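Local coordinates for protein GH3 beta-N-acetylglucosaminidase (Paenibacillaceae, PDB 6K5J) that hydrolyses terminal beta-linked N-acetylglucosamine residues as a family 3 glycoside hydrolase, probably acting on chitin-derived oligosaccharides, at residues L78-L92 with I121-A135. Numbering follows the deposited sequence.
With NAG (2-acetamido-2-deoxy-beta-D-glucopyranose), chain B.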
loop_
_atom_site.group_PDB
_atom_site.type_symbol
_atom_site.label_atom_id
_atom_site.label_comp_id
_atom_site.label_asym_id
_atom_site.label_seq_id
_atom_site.Cartn_x
_atom_site.Cartn_y
_atom_site.Cartn_z
ATOM N N LEU A 78 4.342 -17.498 -14.927
ATOM C CA LEU A 78 4.828 -16.385 -14.116
ATOM C C LEU A 78 3.882 -16.026 -12.978
ATOM O O LEU A 78 2.657 -16.025 -13.140
ATOM C CB LEU A 78 5.013 -15.142 -14.986
ATOM C CG LEU A 78 6.036 -15.210 -16.115
ATOM C CD1 LEU A 78 5.777 -14.068 -17.081
ATOM C CD2 LEU A 78 7.437 -15.117 -15.530
ATOM N N LEU A 79 4.463 -15.676 -11.833
ATOM C CA LEU A 79 3.761 -14.808 -10.897
ATOM C C LEU A 79 3.756 -13.381 -11.442
ATOM O O LEU A 79 4.763 -12.891 -11.955
ATOM C CB LEU A 79 4.425 -14.852 -9.514
ATOM C CG LEU A 79 4.245 -16.165 -8.740
ATOM C CD1 LEU A 79 5.248 -16.252 -7.581
ATOM C CD2 LEU A 79 2.803 -16.289 -8.239
ATOM N N ILE A 80 2.611 -12.712 -11.334
ATOM C CA ILE A 80 2.461 -11.334 -11.780
ATOM C C ILE A 80 1.848 -10.567 -10.615
ATOM O O ILE A 80 0.702 -10.832 -10.223
ATOM C CB ILE A 80 1.605 -11.228 -13.050
ATOM C CG1 ILE A 80 2.311 -11.951 -14.213
ATOM C CG2 ILE A 80 1.352 -9.769 -13.428
ATOM C CD1 ILE A 80 1.579 -11.887 -15.550
ATOM N N SER A 81 2.616 -9.644 -10.043
ATOM C CA SER A 81 2.244 -8.961 -8.811
ATOM C C SER A 81 2.118 -7.455 -9.038
ATOM O O SER A 81 2.333 -6.951 -10.145
ATOM C CB SER A 81 3.256 -9.246 -7.701
ATOM O OG SER A 81 2.674 -8.935 -6.428
ATOM N N ILE A 82 1.800 -6.750 -7.960
ATOM C CA ILE A 82 1.420 -5.340 -8.004
ATOM C C ILE A 82 1.296 -4.859 -6.566
ATOM O O ILE A 82 1.109 -5.669 -5.653
ATOM C CB ILE A 82 0.075 -5.187 -8.787
ATOM C CG1 ILE A 82 -0.251 -3.717 -9.078
ATOM C CG2 ILE A 82 -1.093 -5.850 -8.019
ATOM C CD1 ILE A 82 -1.443 -3.542 -10.008
ATOM N N ASP A 83 1.430 -3.546 -6.345
ATOM C CA ASP A 83 1.138 -2.950 -5.030
ATOM C C ASP A 83 -0.254 -2.318 -5.047
ATOM O O ASP A 83 -0.411 -1.100 -5.066
ATOM C CB ASP A 83 2.174 -1.892 -4.659
ATOM C CG ASP A 83 3.557 -2.443 -4.550
ATOM O OD1 ASP A 83 3.735 -3.448 -3.823
ATOM O OD2 ASP A 83 4.462 -1.860 -5.187
ATOM N N GLN A 84 -1.274 -3.168 -5.055
ATOM C CA GLN A 84 -2.660 -2.692 -5.050
ATOM C C GLN A 84 -3.251 -2.869 -3.649
ATOM O O GLN A 84 -4.086 -3.736 -3.382
ATOM C CB GLN A 84 -3.469 -3.418 -6.133
ATOM C CG GLN A 84 -4.796 -2.758 -6.482
ATOM C CD GLN A 84 -4.662 -1.586 -7.451
ATOM O OE1 GLN A 84 -3.605 -0.961 -7.571
ATOM N NE2 GLN A 84 -5.748 -1.277 -8.139
ATOM N N GLU A 85 -2.784 -2.001 -2.733
ATOM C CA GLU A 85 -3.171 -2.098 -1.326
ATOM C C GLU A 85 -4.587 -1.594 -1.092
ATOM O O GLU A 85 -5.294 -2.123 -0.228
ATOM C CB GLU A 85 -2.183 -1.312 -0.440
ATOM C CG GLU A 85 -0.739 -1.811 -0.551
ATOM C CD GLU A 85 0.273 -0.971 0.221
ATOM O OE1 GLU A 85 -0.132 -0.243 1.158
ATOM O OE2 GLU A 85 1.483 -1.052 -0.112
ATOM N N GLY A 86 -5.025 -0.612 -1.865
ATOM C CA GLY A 86 -6.282 0.074 -1.636
ATOM C C GLY A 86 -6.059 1.480 -1.101
ATOM O O GLY A 86 -4.965 1.854 -0.672
ATOM N N GLY A 87 -7.132 2.272 -1.137
ATOM C CA GLY A 87 -7.056 3.635 -0.633
ATOM C C GLY A 87 -5.935 4.506 -1.196
ATOM O O GLY A 87 -5.996 4.921 -2.349
ATOM N N MET A 88 -4.900 4.793 -0.403
ATOM C CA MET A 88 -3.866 5.720 -0.855
ATOM C C MET A 88 -2.687 5.034 -1.544
ATOM O O MET A 88 -1.759 5.725 -1.978
ATOM C CB MET A 88 -3.365 6.583 0.318
ATOM C CG MET A 88 -4.443 7.512 0.906
ATOM S SD MET A 88 -5.232 8.586 -0.339
ATOM C CE MET A 88 -3.909 9.715 -0.686
ATOM N N VAL A 89 -2.685 3.711 -1.684
ATOM C CA VAL A 89 -1.625 3.015 -2.416
ATOM C C VAL A 89 -2.320 2.115 -3.432
ATOM O O VAL A 89 -2.700 0.979 -3.130
ATOM C CB VAL A 89 -0.676 2.221 -1.505
ATOM C CG1 VAL A 89 0.313 1.415 -2.337
ATOM C CG2 VAL A 89 0.104 3.155 -0.601
ATOM N N THR A 90 -2.519 2.633 -4.637
ATOM C CA THR A 90 -2.960 1.837 -5.770
ATOM C C THR A 90 -2.097 2.208 -6.967
ATOM O O THR A 90 -1.525 3.301 -7.026
ATOM C CB THR A 90 -4.450 2.065 -6.108
ATOM O OG1 THR A 90 -4.662 3.446 -6.405
ATOM C CG2 THR A 90 -5.370 1.651 -4.942
ATOM N N ARG A 91 -1.986 1.279 -7.919
ATOM C CA ARG A 91 -1.255 1.534 -9.155
ATOM C C ARG A 91 -2.161 1.703 -10.359
ATOM O O ARG A 91 -1.705 2.209 -11.391
ATOM C CB ARG A 91 -0.272 0.395 -9.452
ATOM C CG ARG A 91 0.640 0.076 -8.313
ATOM C CD ARG A 91 1.548 1.239 -8.011
ATOM N NE ARG A 91 2.594 0.801 -7.105
ATOM C CZ ARG A 91 3.165 1.570 -6.192
ATOM N NH1 ARG A 91 2.813 2.850 -6.044
ATOM N NH2 ARG A 91 4.090 1.043 -5.420
ATOM N N LEU A 92 -3.416 1.276 -10.250
ATOM C CA LEU A 92 -4.403 1.407 -11.311
ATOM C C LEU A 92 -5.719 1.835 -10.686
ATOM O O LEU A 92 -6.218 1.170 -9.778
ATOM C CB LEU A 92 -4.577 0.085 -12.071
ATOM C CG LEU A 92 -5.677 0.111 -13.141
ATOM C CD1 LEU A 92 -5.338 1.106 -14.254
ATOM C CD2 LEU A 92 -5.899 -1.286 -13.698
ATOM N N ILE A 121 -10.824 -5.973 -4.871
ATOM C CA ILE A 121 -9.492 -5.769 -5.451
ATOM C C ILE A 121 -9.010 -7.043 -6.133
ATOM O O ILE A 121 -8.521 -7.019 -7.270
ATOM C CB ILE A 121 -8.485 -5.317 -4.377
ATOM C CG1 ILE A 121 -8.756 -3.872 -3.929
ATOM C CG2 ILE A 121 -7.043 -5.439 -4.926
ATOM C CD1 ILE A 121 -7.975 -3.469 -2.644
ATOM N N GLY A 122 -9.113 -8.173 -5.430
ATOM C CA GLY A 122 -8.560 -9.411 -5.956
ATOM C C GLY A 122 -9.317 -9.927 -7.167
ATOM O O GLY A 122 -8.720 -10.478 -8.096
ATOM N N SER A 123 -10.642 -9.770 -7.164
ATOM C CA SER A 123 -11.446 -10.188 -8.309
ATOM C C SER A 123 -11.059 -9.405 -9.546
ATOM O O SER A 123 -10.936 -9.965 -10.641
ATOM C CB SER A 123 -12.934 -9.971 -8.019
ATOM O OG SER A 123 -13.403 -10.958 -7.129
ATOM N N GLU A 124 -10.890 -8.096 -9.388
ATOM C CA GLU A 124 -10.536 -7.265 -10.525
ATOM C C GLU A 124 -9.099 -7.529 -10.970
ATOM O O GLU A 124 -8.824 -7.594 -12.173
ATOM C CB GLU A 124 -10.789 -5.799 -10.166
ATOM C CG GLU A 124 -12.276 -5.574 -9.790
ATOM C CD GLU A 124 -12.662 -4.113 -9.578
ATOM O OE1 GLU A 124 -11.761 -3.276 -9.407
ATOM O OE2 GLU A 124 -13.881 -3.809 -9.557
ATOM N N LEU A 125 -8.175 -7.720 -10.025
ATOM C CA LEU A 125 -6.803 -8.036 -10.418
ATOM C C LEU A 125 -6.754 -9.334 -11.212
ATOM O O LEU A 125 -6.099 -9.413 -12.260
ATOM C CB LEU A 125 -5.894 -8.134 -9.193
ATOM C CG LEU A 125 -5.551 -6.854 -8.423
ATOM C CD1 LEU A 125 -4.624 -7.170 -7.241
ATOM C CD2 LEU A 125 -4.936 -5.792 -9.331
ATOM N N ARG A 126 -7.437 -10.372 -10.721
ATOM C CA ARG A 126 -7.387 -11.669 -11.392
ATOM C C ARG A 126 -7.968 -11.583 -12.799
ATOM O O ARG A 126 -7.456 -12.217 -13.734
ATOM C CB ARG A 126 -8.125 -12.721 -10.563
ATOM C CG ARG A 126 -7.847 -14.172 -10.978
ATOM C CD ARG A 126 -6.358 -14.512 -10.884
ATOM N NE ARG A 126 -5.986 -15.586 -11.807
ATOM C CZ ARG A 126 -5.477 -16.765 -11.442
ATOM N NH1 ARG A 126 -5.253 -17.040 -10.166
ATOM N NH2 ARG A 126 -5.190 -17.675 -12.366
ATOM N N ALA A 127 -9.017 -10.776 -12.975
ATOM C CA ALA A 127 -9.568 -10.540 -14.306
ATOM C C ALA A 127 -8.555 -9.892 -15.236
ATOM O O ALA A 127 -8.684 -10.015 -16.461
ATOM C CB ALA A 127 -10.822 -9.672 -14.206
ATOM N N LEU A 128 -7.537 -9.219 -14.690
ATOM C CA LEU A 128 -6.496 -8.610 -15.499
ATOM C C LEU A 128 -5.270 -9.505 -15.657
ATOM O O LEU A 128 -4.249 -9.047 -16.178
ATOM C CB LEU A 128 -6.080 -7.265 -14.894
ATOM C CG LEU A 128 -7.206 -6.259 -14.649
ATOM C CD1 LEU A 128 -6.625 -4.930 -14.171
ATOM C CD2 LEU A 128 -8.044 -6.045 -15.896
ATOM N N GLY A 129 -5.340 -10.763 -15.219
ATOM C CA GLY A 129 -4.194 -11.646 -15.304
ATOM C C GLY A 129 -3.176 -11.461 -14.202
ATOM O O GLY A 129 -2.089 -12.056 -14.267
ATOM N N ILE A 130 -3.485 -10.652 -13.202
ATOM C CA ILE A 130 -2.619 -10.461 -12.040
ATOM C C ILE A 130 -3.002 -11.493 -10.985
ATOM O O ILE A 130 -4.172 -11.595 -10.598
ATOM C CB ILE A 130 -2.753 -9.025 -11.499
ATOM C CG1 ILE A 130 -2.274 -8.028 -12.555
ATOM C CG2 ILE A 130 -2.005 -8.859 -10.182
ATOM C CD1 ILE A 130 -2.842 -6.619 -12.381
ATOM N N ASN A 131 -2.023 -12.259 -10.512
ATOM C CA ASN A 131 -2.300 -13.397 -9.642
ATOM C C ASN A 131 -1.609 -13.281 -8.290
ATOM O O ASN A 131 -1.633 -14.235 -7.508
ATOM C CB ASN A 131 -1.907 -14.711 -10.337
ATOM C CG ASN A 131 -0.474 -14.703 -10.840
ATOM O OD1 ASN A 131 0.429 -14.246 -10.149
ATOM N ND2 ASN A 131 -0.260 -15.220 -12.049
ATOM N N MET A 132 -1.013 -12.131 -7.993
ATOM C CA MET A 132 -0.336 -11.893 -6.729
ATOM C C MET A 132 -0.493 -10.416 -6.393
ATOM O O MET A 132 -0.550 -9.565 -7.285
ATOM C CB MET A 132 1.150 -12.284 -6.807
ATOM C CG MET A 132 1.897 -12.267 -5.468
ATOM S SD MET A 132 3.581 -12.919 -5.680
ATOM C CE MET A 132 4.006 -13.326 -3.982
ATOM N N ASN A 133 -0.592 -10.119 -5.099
ATOM C CA ASN A 133 -0.711 -8.736 -4.643
ATOM C C ASN A 133 0.234 -8.563 -3.471
ATOM O O ASN A 133 0.285 -9.420 -2.584
ATOM C CB ASN A 133 -2.163 -8.397 -4.231
ATOM C CG ASN A 133 -2.419 -6.891 -4.083
ATOM O OD1 ASN A 133 -1.593 -6.064 -4.460
ATOM N ND2 ASN A 133 -3.594 -6.541 -3.552
ATOM N N PHE A 134 0.990 -7.472 -3.467
ATOM C CA PHE A 134 1.824 -7.177 -2.307
ATOM C C PHE A 134 0.978 -6.424 -1.284
ATOM O O PHE A 134 1.109 -5.219 -1.059
ATOM C CB PHE A 134 3.082 -6.432 -2.727
ATOM C CG PHE A 134 4.060 -7.300 -3.466
ATOM C CD1 PHE A 134 4.125 -8.662 -3.191
ATOM C CD2 PHE A 134 4.900 -6.777 -4.423
ATOM C CE1 PHE A 134 5.026 -9.486 -3.850
ATOM C CE2 PHE A 134 5.806 -7.599 -5.097
ATOM C CZ PHE A 134 5.859 -8.957 -4.802
ATOM N N ALA A 135 0.092 -7.191 -0.662
ATOM C CA ALA A 135 -0.903 -6.703 0.280
ATOM C C ALA A 135 -1.504 -7.915 0.984
ATOM O O ALA A 135 -1.489 -9.016 0.426
ATOM C CB ALA A 135 -1.996 -5.889 -0.433
HETATM C C1 NAG B . 8.761 -1.016 -1.351
HETATM C C2 NAG B . 7.572 -0.981 -0.356
HETATM C C3 NAG B . 6.694 -2.238 -0.489
HETATM C C4 NAG B . 6.349 -2.527 -1.943
HETATM C C5 NAG B . 7.633 -2.607 -2.752
HETATM C C6 NAG B . 7.415 -2.889 -4.222
HETATM C C7 NAG B . 7.615 0.023 1.900
HETATM C C8 NAG B . 8.252 -0.032 3.262
HETATM N N2 NAG B . 8.074 -0.860 1.006
HETATM O O1 NAG B . 9.327 0.251 -1.389
HETATM O O3 NAG B . 5.493 -2.073 0.260
HETATM O O4 NAG B . 5.640 -3.755 -2.047
HETATM O O5 NAG B . 8.293 -1.340 -2.666
HETATM O O6 NAG B . 6.827 -1.776 -4.884
HETATM O O7 NAG B . 6.714 0.815 1.632
HETATM O O HOH W 1 -7.789 -3.780 -8.272
#
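Two asparagines of 121-135 read the backbone of 78-92 with both ends of their amides. N131 OD1 accepts the N-H of I80 at 2.9 Å, nearly straight at 173°, although that donor is tilted from the carbonyl plane; ND2 donates a hydrogen to L78 O within the plane of the amide. CG of N131 sits between its own N and carbonyl carbon (chi1 53°), which swings the amide across to strand 79-81. With N131 replaced by alanine, the I80 N-H is likely to lose this acceptor and L78 O one of its donors, weakening the join between 79-81 and 132-133, neighbouring strands of the family's TIM-barrel-like domain. N133 grips a single residue, Q84, by both backbone groups: N133 OD1 accepts the N-H of Q84 on a lone pair (3.0 Å), while ND2 reaches Q84 O from above the carbonyl plane (2.9 Å). Between the I80 and Q84 pairs along 78-92, I82 O accepts F134 N at 2.8 Å.

On one side of this seam, CG2 of I82 packs on CD1 of L125 and CG2 of I130, both at 3.8 Å, and the I82 and I130 side chains cross at about a right angle. On the other, S81 lies over one face of the F134 ring, its OG 3.3 Å above the centre, whereas D83 OD1 stands at the ring edge, in plane.

D83 also accepts O4 of the bound N-acetylglucosamine at OD1 (2.6 Å) and O6 at OD2, a contact so short that its length is doubtful; R91 NH2 forms a salt bridge with OD2. The amide bonds thus fix the backbone leading to D83, and R91 probably steadies its carboxylate for the sugar hydroxyls.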